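Local coordinates for protein AAR187Cp (Eremothecium gossypii, PDB 3ZIL) that probably regulates sister chromatid cohesion as the Wpl1 (Wapl-family) partner of cohesin, this chain being its C-terminal, largely helical Wap1 domain, at residues L18-D23 and M51-L56; E22-I27 and K62-E67. All blocks are in the same frame, centred on the assembly; numbering follows the deposited sequence.

Interaction 1: L18-D23 and M51-L56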
loop_
_atom_site.group_PDB
_atom_site.type_symbol
_atom_site.label_atom_id
_atom_site.label_comp_id
_atom_site.label_asym_id
_atom_site.label_seq_id
_atom_site.Cartn_x
_atom_site.Cartn_y
_atom_site.Cartn_z
ATOM N N LEU A 18 45.320 -2.111 3.625
ATOM C CA LEU A 18 45.592 -2.293 2.196
ATOM C C LEU A 18 45.174 -3.748 1.967
ATOM O O LEU A 18 44.990 -4.517 2.935
ATOM C CB LEU A 18 47.097 -2.085 1.859
ATOM C CG LEU A 18 47.758 -2.583 0.535
ATOM C CD1 LEU A 18 47.452 -1.726 -0.699
ATOM C CD2 LEU A 18 49.263 -2.765 0.679
ATOM N N LYS A 19 45.063 -4.137 0.697
ATOM C CA LYS A 19 44.333 -5.337 0.299
ATOM C C LYS A 19 42.992 -4.725 -0.099
ATOM O O LYS A 19 42.774 -4.518 -1.281
ATOM C CB LYS A 19 44.226 -6.413 1.414
ATOM C CG LYS A 19 43.146 -7.502 1.244
ATOM C CD LYS A 19 42.961 -8.345 2.520
ATOM C CE LYS A 19 42.818 -7.500 3.796
ATOM N NZ LYS A 19 43.197 -8.147 5.098
ATOM N N TYR A 20 42.139 -4.352 0.863
ATOM C CA TYR A 20 40.817 -3.790 0.502
ATOM C C TYR A 20 40.968 -2.534 -0.346
ATOM O O TYR A 20 40.294 -2.363 -1.345
ATOM C CB TYR A 20 39.978 -3.498 1.743
ATOM C CG TYR A 20 39.625 -4.738 2.472
ATOM C CD1 TYR A 20 39.403 -5.939 1.790
ATOM C CD2 TYR A 20 39.528 -4.735 3.860
ATOM C CE1 TYR A 20 39.084 -7.107 2.476
ATOM C CE2 TYR A 20 39.205 -5.891 4.545
ATOM C CZ TYR A 20 38.971 -7.068 3.851
ATOM O OH TYR A 20 38.676 -8.203 4.581
ATOM N N SER A 21 41.915 -1.694 0.034
ATOM C CA SER A 21 42.134 -0.441 -0.620
ATOM C C SER A 21 42.624 -0.605 -2.056
ATOM O O SER A 21 42.182 0.105 -2.985
ATOM C CB SER A 21 43.105 0.372 0.227
ATOM O OG SER A 21 43.366 1.579 -0.425
ATOM N N GLU A 22 43.492 -1.576 -2.261
ATOM C CA GLU A 22 44.029 -1.823 -3.599
ATOM C C GLU A 22 42.990 -2.580 -4.429
ATOM O O GLU A 22 42.777 -2.268 -5.603
ATOM C CB GLU A 22 45.392 -2.533 -3.517
ATOM C CG GLU A 22 45.682 -3.550 -4.618
ATOM C CD GLU A 22 47.021 -4.307 -4.411
ATOM O OE1 GLU A 22 47.167 -5.092 -3.409
ATOM O OE2 GLU A 22 47.926 -4.136 -5.283
ATOM N N ASP A 23 42.308 -3.528 -3.807
ATOM C CA ASP A 23 41.177 -4.206 -4.443
ATOM C C ASP A 23 40.162 -3.210 -4.983
ATOM O O ASP A 23 39.603 -3.438 -6.044
ATOM C CB ASP A 23 40.415 -5.075 -3.439
ATOM C CG ASP A 23 41.162 -6.321 -3.048
ATOM O OD1 ASP A 23 42.254 -6.607 -3.657
ATOM O OD2 ASP A 23 40.632 -6.981 -2.115
ATOM N N MET A 51 29.026 -9.600 -0.231
ATOM C CA MET A 51 28.178 -10.709 0.242
ATOM C C MET A 51 29.023 -11.723 1.016
ATOM O O MET A 51 28.574 -12.181 2.034
ATOM C CB MET A 51 27.411 -11.403 -0.907
ATOM C CG MET A 51 26.455 -12.475 -0.396
ATOM S SD MET A 51 24.986 -11.775 0.457
ATOM C CE MET A 51 23.899 -11.447 -0.945
ATOM N N ASN A 52 30.276 -11.993 0.586
ATOM C CA ASN A 52 31.108 -12.986 1.251
ATOM C C ASN A 52 31.981 -12.444 2.422
ATOM O O ASN A 52 32.574 -13.223 3.179
ATOM C CB ASN A 52 31.987 -13.708 0.184
ATOM C CG ASN A 52 31.171 -14.651 -0.734
ATOM O OD1 ASN A 52 30.017 -15.004 -0.441
ATOM N ND2 ASN A 52 31.739 -14.995 -1.894
ATOM N N ASN A 53 32.082 -11.117 2.573
ATOM C CA ASN A 53 33.085 -10.551 3.470
ATOM C C ASN A 53 32.557 -9.282 4.166
ATOM O O ASN A 53 32.575 -8.165 3.599
ATOM C CB ASN A 53 34.433 -10.335 2.711
ATOM C CG ASN A 53 35.490 -9.704 3.590
ATOM O OD1 ASN A 53 35.212 -9.391 4.734
ATOM N ND2 ASN A 53 36.692 -9.486 3.069
ATOM N N GLU A 54 32.028 -9.476 5.379
ATOM C CA GLU A 54 31.460 -8.411 6.202
ATOM C C GLU A 54 32.561 -7.372 6.502
ATOM O O GLU A 54 32.325 -6.171 6.574
ATOM C CB GLU A 54 30.837 -9.046 7.480
ATOM C CG GLU A 54 30.192 -8.097 8.489
ATOM C CD GLU A 54 28.991 -7.331 7.916
ATOM O OE1 GLU A 54 28.020 -7.975 7.472
ATOM O OE2 GLU A 54 29.008 -6.074 7.889
ATOM N N ASP A 55 33.795 -7.849 6.602
ATOM C CA ASP A 55 34.943 -6.969 6.886
ATOM C C ASP A 55 35.170 -5.963 5.718
ATOM O O ASP A 55 35.458 -4.795 5.928
ATOM C CB ASP A 55 36.172 -7.851 7.167
ATOM C CG ASP A 55 37.321 -7.096 7.749
ATOM O OD1 ASP A 55 37.102 -6.272 8.641
ATOM O OD2 ASP A 55 38.480 -7.344 7.341
ATOM N N LEU A 56 35.019 -6.425 4.488
ATOM C CA LEU A 56 35.116 -5.526 3.304
ATOM C C LEU A 56 33.983 -4.472 3.377
ATOM O O LEU A 56 34.196 -3.279 3.158
ATOM C CB LEU A 56 35.072 -6.366 1.987
ATOM C CG LEU A 56 34.716 -5.679 0.649
ATOM C CD1 LEU A 56 35.823 -4.677 0.305
ATOM C CD2 LEU A 56 34.404 -6.639 -0.525
#

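Interaction 2: E22-I27 and K62-E67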
loop_
_atom_site.group_PDB
_atom_site.type_symbol
_atom_site.label_atom_id
_atom_site.label_comp_id
_atom_site.label_asym_id
_atom_site.label_seq_id
_atom_site.Cartn_x
_atom_site.Cartn_y
_atom_site.Cartn_z
ATOM N N GLU A 22 43.492 -1.576 -2.261
ATOM C CA GLU A 22 44.029 -1.823 -3.599
ATOM C C GLU A 22 42.990 -2.580 -4.429
ATOM O O GLU A 22 42.777 -2.268 -5.603
ATOM C CB GLU A 22 45.392 -2.533 -3.517
ATOM C CG GLU A 22 45.682 -3.550 -4.618
ATOM C CD GLU A 22 47.021 -4.307 -4.411
ATOM O OE1 GLU A 22 47.167 -5.092 -3.409
ATOM O OE2 GLU A 22 47.926 -4.136 -5.283
ATOM N N ASP A 23 42.308 -3.528 -3.807
ATOM C CA ASP A 23 41.177 -4.206 -4.443
ATOM C C ASP A 23 40.162 -3.210 -4.983
ATOM O O ASP A 23 39.603 -3.438 -6.044
ATOM C CB ASP A 23 40.415 -5.075 -3.439
ATOM C CG ASP A 23 41.162 -6.321 -3.048
ATOM O OD1 ASP A 23 42.254 -6.607 -3.657
ATOM O OD2 ASP A 23 40.632 -6.981 -2.115
ATOM N N LEU A 24 39.898 -2.140 -4.224
ATOM C CA LEU A 24 38.822 -1.211 -4.553
ATOM C C LEU A 24 39.207 -0.262 -5.634
ATOM O O LEU A 24 38.383 0.050 -6.504
ATOM C CB LEU A 24 38.384 -0.425 -3.341
ATOM C CG LEU A 24 37.392 -1.167 -2.467
ATOM C CD1 LEU A 24 36.735 -0.113 -1.571
ATOM C CD2 LEU A 24 36.320 -1.927 -3.242
ATOM N N ASP A 25 40.472 0.176 -5.605
ATOM C CA ASP A 25 41.036 0.945 -6.727
ATOM C C ASP A 25 40.879 0.160 -8.011
ATOM O O ASP A 25 40.631 0.707 -9.049
ATOM C CB ASP A 25 42.530 1.230 -6.538
ATOM C CG ASP A 25 42.806 2.105 -5.344
ATOM O OD1 ASP A 25 41.871 2.756 -4.844
ATOM O OD2 ASP A 25 43.950 2.120 -4.875
ATOM N N PHE A 26 41.074 -1.139 -7.928
ATOM C CA PHE A 26 40.970 -1.908 -9.113
ATOM C C PHE A 26 39.514 -2.005 -9.589
ATOM O O PHE A 26 39.202 -1.735 -10.750
ATOM C CB PHE A 26 41.588 -3.300 -8.903
ATOM C CG PHE A 26 41.347 -4.219 -10.058
ATOM C CD1 PHE A 26 40.170 -4.980 -10.120
ATOM C CD2 PHE A 26 42.263 -4.281 -11.124
ATOM C CE1 PHE A 26 39.934 -5.824 -11.190
ATOM C CE2 PHE A 26 42.022 -5.112 -12.213
ATOM C CZ PHE A 26 40.859 -5.880 -12.244
ATOM N N ILE A 27 38.626 -2.430 -8.698
ATOM C CA ILE A 27 37.258 -2.785 -9.084
ATOM C C ILE A 27 36.477 -1.509 -9.444
ATOM O O ILE A 27 35.564 -1.534 -10.295
ATOM C CB ILE A 27 36.520 -3.546 -7.946
ATOM C CG1 ILE A 27 35.615 -4.607 -8.539
ATOM C CG2 ILE A 27 35.732 -2.602 -7.069
ATOM C CD1 ILE A 27 36.417 -5.727 -9.173
ATOM N N LYS A 62 33.196 2.624 6.436
ATOM C CA LYS A 62 33.980 3.586 7.257
ATOM C C LYS A 62 34.809 4.551 6.485
ATOM O O LYS A 62 35.088 5.627 6.984
ATOM C CB LYS A 62 34.969 2.891 8.219
ATOM C CG LYS A 62 34.309 1.985 9.247
ATOM C CD LYS A 62 35.331 1.299 10.167
ATOM C CE LYS A 62 35.988 2.313 11.102
ATOM N NZ LYS A 62 36.152 1.823 12.508
ATOM N N TYR A 63 35.322 4.120 5.339
ATOM C CA TYR A 63 36.402 4.820 4.705
ATOM C C TYR A 63 36.186 5.147 3.265
ATOM O O TYR A 63 36.839 6.067 2.803
ATOM C CB TYR A 63 37.697 4.020 4.726
ATOM C CG TYR A 63 38.167 3.685 6.089
ATOM C CD1 TYR A 63 38.439 4.685 7.026
ATOM C CD2 TYR A 63 38.372 2.345 6.449
ATOM C CE1 TYR A 63 38.869 4.361 8.300
ATOM C CE2 TYR A 63 38.836 2.008 7.680
ATOM C CZ TYR A 63 39.090 3.019 8.586
ATOM O OH TYR A 63 39.527 2.661 9.804
ATOM N N ARG A 64 35.392 4.354 2.527
ATOM C CA ARG A 64 35.196 4.658 1.115
ATOM C C ARG A 64 33.740 4.698 0.655
ATOM O O ARG A 64 33.459 4.406 -0.468
ATOM C CB ARG A 64 36.070 3.700 0.259
ATOM C CG ARG A 64 37.510 3.877 0.708
ATOM C CD ARG A 64 38.480 3.130 -0.160
ATOM N NE ARG A 64 38.493 3.654 -1.506
ATOM C CZ ARG A 64 39.280 3.178 -2.462
ATOM N NH1 ARG A 64 40.118 2.171 -2.218
ATOM N NH2 ARG A 64 39.212 3.703 -3.656
ATOM N N HIS A 65 32.816 5.028 1.552
ATOM C CA HIS A 65 31.428 4.892 1.259
ATOM C C HIS A 65 31.019 5.797 0.079
ATOM O O HIS A 65 30.394 5.350 -0.904
ATOM C CB HIS A 65 30.634 5.188 2.522
ATOM C CG HIS A 65 29.268 4.546 2.547
ATOM N ND1 HIS A 65 28.410 4.672 3.599
ATOM C CD2 HIS A 65 28.612 3.738 1.576
ATOM C CE1 HIS A 65 27.278 3.978 3.321
ATOM N NE2 HIS A 65 27.409 3.425 2.062
ATOM N N ARG A 66 31.407 7.065 0.101
ATOM C CA ARG A 66 31.005 7.943 -0.998
ATOM C C ARG A 66 31.585 7.542 -2.349
ATOM O O ARG A 66 30.887 7.621 -3.339
ATOM C CB ARG A 66 31.377 9.407 -0.762
ATOM C CG ARG A 66 31.345 10.132 -2.129
ATOM C CD ARG A 66 32.143 11.396 -2.227
ATOM N NE ARG A 66 33.557 11.273 -1.867
ATOM C CZ ARG A 66 34.487 10.994 -2.772
ATOM N NH1 ARG A 66 34.133 10.757 -4.037
ATOM N NH2 ARG A 66 35.751 10.931 -2.417
ATOM N N GLU A 67 32.833 7.082 -2.419
ATOM C CA GLU A 67 33.387 6.762 -3.740
ATOM C C GLU A 67 32.709 5.457 -4.276
ATOM O O GLU A 67 32.400 5.359 -5.497
ATOM C CB GLU A 67 34.919 6.535 -3.660
ATOM C CG GLU A 67 35.584 6.344 -5.006
ATOM C CD GLU A 67 37.015 5.821 -4.927
ATOM O OE1 GLU A 67 37.611 5.865 -3.829
ATOM O OE2 GLU A 67 37.541 5.349 -5.966
#

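Interaction 1: L18-D23 and M51-L56
The Y20 ring reaches from the first turn of helix 20-27 to the junction where helix 36-52 ends and helix 54-72 begins, and its hydroxyl is held there between N53 and D55. The N53 amide comes to meet the tyrosine from the opposite direction, its plane turned 59° from the ring; N53 ND2 gives a practically straight hydrogen bond of 2.8 Å to Y20 OH, with the oxygen lying in the amide plane. The carboxylate of D55 crosses the tyrosine at about a right angle and sits at the ring edge, where Y20 OH donates to D55 OD2 at 2.9 Å on the anti side of the carboxylate. One hydroxyl thus accepts from an amide and donates to an acid.

The two faces of the ring are covered differently. L56 lies over one, its CA 4.2 Å from the ring centroid and almost on the normal, a CH-pi contact, while L56 CD1 touches Y20 CD1 at 4.1 Å. Over the opposite face folds the aliphatic part of K19, with CE above the ring centre; K19 is also the N-cap residue of the tyrosine's own helix.

N53 does a second job. With CG anti to the backbone N (chi1 178°), the side chain sends ND2 to the tyrosine and turns OD1 back over the start of helix 54-72, where it accepts from L56 N at 3.0 Å and weakly from D55 N. The cap bond to L56 N probably helps hold the amide in the rotation that points ND2 at the tyrosine. Donating to an acid is likely to favour the neutral hydroxyl, since a phenolate beside D55 would be repelled, and the two bonds at the hydroxyl probably limit how far the ring can shift across L56.

Interaction 2: E22-I27 and K62-E67
A salt-bridge network of D25, R64 and E67 ties helix 20-27 to helix 54-72, with R64 at its centre, at the end of a wider, pi-type turn (62-64) of the longer helix. R64 reaches across with a bend at chi3 (65°) and presents the end of its guanidinium to D25. Both terminal nitrogens bond to the same oxygen: R64 NH2 lies 3.1 Å from D25 OD1 and R64 NH1 3.2 Å from it. Neither bond is straight, and the carboxylate and guanidinium planes stand 59° apart, so this is not the flat, two-oxygen pairing of an acid with an arginine.

E67, one turn further along, takes the other edge. R64 NH2 gives E67 OE1 a nearly straight bond of 2.7 Å, in the guanidinium plane and on the syn side of the carboxylate; R64 NE adds a weak one to that oxygen. L24 meets the arginine over a face, its CB 3.3 Å from R64 NH1, while L24 CD1 packs against R64 CD at 3.9 Å. L24 also touches Y59, I60 and V68 of helix 54-72.

Replacing R64 with a leucine would probably leave D25 and E67 without the cation they share and take away this ionic tie between the helices. D25 OD1 and E67 OE2 are 5.2 Å apart, and the positive charge of the shared guanidinium probably offsets repulsion between the two carboxylates; the bonds at its end and along its edge probably limit how the guanidinium can turn against L24 CB.

In the fold
Interactions 1 and 2 are two successive points along one seam, their centres 9 Å apart, where the short helix 20-27 lies against helix 54-72. Segments 18-23 and 22-27 overlap at E22 and D23, and the two sites are joined directly: S21 O, from the 18-23 segment, lies 3.0 Å from R64 NH1, a probable though weak hydrogen bond that gives the arginine a further partner. The seam runs from the tyrosine hydroxyl site, bonded to an amide and an acid, at the helix junction to an ionic network two to three turns further along helix 54-72. Both lie near the N-terminal end of the modelled Wap1 domain, their centres about 38 and 37 Å from the centre of the chain.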